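Local coordinates for protein lectin (Cicer arietinum, PDB 3V6N) that agglutinates red blood cells, as a plant albumin with a four-bladed hemopexin-type beta-propeller fold that binds calcium and sodium ions, at residues V27-A32 and P218-I223. Numbering follows the deposited sequence.
Sequences VLLDYA and PSLRGI
Leu29 and Val27, two residues apart on strand 25-30 and turned to the same side of its sheet, both meet the CD2 methyl of Leu220. It lies 4.2 Å from CD1 of Leu29 and 4.4 Å from CG1 of Val27. In Leu220, chi1 of -65° swings CG round; with CD1 extended by chi2 of 177°, CD2 is left as the branch that meets the strand, so the fork at CG serves the contact. Val27 is forked at CB, as suits a strand, and offers a methyl to each partner: while CG1 faces Leu220, CG2 meets CG2 of Ile223 at 4.0 Å, the two side chains crossing at a slant.

The fold is a four-bladed beta-propeller of hemopexin type, and this contact lays the chain's C-terminal end, beyond helix 213-216, against the first blade. It joins parts of the chain more than 180 residues apart, well away from the central metal sites. Val40 and Pro44 of the same blade also touch both Val27 and Ile223, and Trp217 packs on Leu29.

Val27, Leu29 and Leu220 are buried, whereas Ser219 and Ile223 are partly exposed. Even on this more open side Ser219 comes close, its OG 3.4 Å from Leu29 CD1; a hydrogen bond with OD2 of Asp38 satisfies the hydroxyl beside that apolar methyl. Past the 3-10 segment, Ile223 N bonds to Leu220 O at 3.0 Å, closing a type II beta turn. Exposed Gly222 fills its third position, where the positive phi of 91° suits glycine, and the turn brings Ile223 back to the strand.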
loop_
_atom_site.group_PDB
_atom_site.type_symbol
_atom_site.label_atom_id
_atom_site.label_comp_id
_atom_site.label_asym_id
_atom_site.label_seq_id
_atom_site.Cartn_x
_atom_site.Cartn_y
_atom_site.Cartn_z
ATOM N N VAL A 27 6.375 20.305 -4.058
ATOM C CA VAL A 27 7.078 21.423 -4.670
ATOM C C VAL A 27 8.571 21.084 -4.814
ATOM O O VAL A 27 9.178 20.434 -3.942
ATOM C CB VAL A 27 6.890 22.700 -3.805
ATOM C CG1 VAL A 27 7.908 23.775 -4.125
ATOM C CG2 VAL A 27 5.478 23.252 -3.985
ATOM N N LEU A 28 9.154 21.527 -5.922
ATOM C CA LEU A 28 10.591 21.514 -6.088
ATOM C C LEU A 28 11.079 22.919 -5.828
ATOM O O LEU A 28 10.669 23.861 -6.522
ATOM C CB LEU A 28 10.977 21.095 -7.513
ATOM C CG LEU A 28 12.463 21.265 -7.911
ATOM C CD1 LEU A 28 13.404 20.585 -6.919
ATOM C CD2 LEU A 28 12.695 20.746 -9.333
ATOM N N LEU A 29 11.961 23.056 -4.837
ATOM C CA LEU A 29 12.417 24.367 -4.400
ATOM C C LEU A 29 13.922 24.569 -4.654
ATOM O O LEU A 29 14.715 23.651 -4.416
ATOM C CB LEU A 29 12.106 24.563 -2.905
ATOM C CG LEU A 29 12.380 25.930 -2.262
ATOM C CD1 LEU A 29 11.341 26.970 -2.655
ATOM C CD2 LEU A 29 12.418 25.779 -0.754
ATOM N N ASP A 30 14.282 25.754 -5.169
ATOM C CA ASP A 30 15.641 26.284 -5.057
ATOM C C ASP A 30 15.671 26.976 -3.711
ATOM O O ASP A 30 15.100 28.036 -3.548
ATOM C CB ASP A 30 15.939 27.311 -6.157
ATOM C CG ASP A 30 17.370 27.868 -6.086
ATOM O OD1 ASP A 30 17.986 27.962 -4.992
ATOM O OD2 ASP A 30 17.892 28.218 -7.154
ATOM N N TYR A 31 16.316 26.367 -2.729
ATOM C CA TYR A 31 16.153 26.840 -1.352
ATOM C C TYR A 31 17.183 27.882 -0.916
ATOM O O TYR A 31 17.124 28.354 0.219
ATOM C CB TYR A 31 16.057 25.665 -0.372
ATOM C CG TYR A 31 17.304 24.820 -0.251
ATOM C CD1 TYR A 31 17.522 23.735 -1.108
ATOM C CD2 TYR A 31 18.251 25.092 0.731
ATOM C CE1 TYR A 31 18.655 22.961 -0.996
ATOM C CE2 TYR A 31 19.384 24.324 0.852
ATOM C CZ TYR A 31 19.579 23.259 -0.003
ATOM O OH TYR A 31 20.704 22.493 0.142
ATOM N N ALA A 32 18.089 28.254 -1.825
ATOM C CA ALA A 32 19.010 29.390 -1.653
ATOM C C ALA A 32 19.609 29.551 -0.232
ATOM O O ALA A 32 19.301 30.512 0.489
ATOM C CB ALA A 32 18.334 30.672 -2.107
ATOM N N PRO A 218 10.229 33.082 1.527
ATOM C CA PRO A 218 9.049 33.821 1.073
ATOM C C PRO A 218 8.394 33.260 -0.191
ATOM O O PRO A 218 7.199 33.476 -0.404
ATOM C CB PRO A 218 9.600 35.237 0.811
ATOM C CG PRO A 218 10.747 35.363 1.761
ATOM C CD PRO A 218 11.370 33.986 1.777
ATOM N N SER A 219 9.164 32.559 -1.024
ATOM C CA SER A 219 8.624 31.952 -2.244
ATOM C C SER A 219 7.537 30.897 -1.967
ATOM O O SER A 219 6.811 30.506 -2.875
ATOM C CB SER A 219 9.747 31.351 -3.106
ATOM O OG SER A 219 10.346 30.216 -2.484
ATOM N N LEU A 220 7.436 30.442 -0.720
ATOM C CA LEU A 220 6.378 29.517 -0.310
ATOM C C LEU A 220 5.089 30.192 0.186
ATOM O O LEU A 220 4.155 29.500 0.618
ATOM C CB LEU A 220 6.884 28.555 0.768
ATOM C CG LEU A 220 7.998 27.545 0.444
ATOM C CD1 LEU A 220 8.348 26.766 1.712
ATOM C CD2 LEU A 220 7.624 26.613 -0.713
ATOM N N ARG A 221 5.035 31.525 0.149
ATOM C CA ARG A 221 3.824 32.248 0.572
ATOM C C ARG A 221 2.616 31.884 -0.292
ATOM O O ARG A 221 2.643 32.054 -1.512
ATOM C CB ARG A 221 4.057 33.763 0.588
ATOM C CG ARG A 221 4.904 34.207 1.773
ATOM C CD ARG A 221 5.336 35.663 1.692
ATOM N NE ARG A 221 6.633 35.851 2.343
ATOM C CZ ARG A 221 6.831 35.997 3.653
ATOM N NH1 ARG A 221 5.811 35.986 4.507
ATOM N NH2 ARG A 221 8.063 36.160 4.117
ATOM N N GLY A 222 1.573 31.359 0.351
ATOM C CA GLY A 222 0.358 30.934 -0.348
ATOM C C GLY A 222 0.369 29.478 -0.777
ATOM O O GLY A 222 -0.612 28.978 -1.332
ATOM N N ILE A 223 1.482 28.797 -0.524
ATOM C CA ILE A 223 1.589 27.362 -0.783
ATOM C C ILE A 223 1.424 26.595 0.533
ATOM O O ILE A 223 0.668 25.623 0.605
ATOM C CB ILE A 223 2.927 27.010 -1.489
ATOM C CG1 ILE A 223 2.995 27.695 -2.861
ATOM C CG2 ILE A 223 3.093 25.501 -1.617
ATOM C CD1 ILE A 223 4.276 27.462 -3.633
#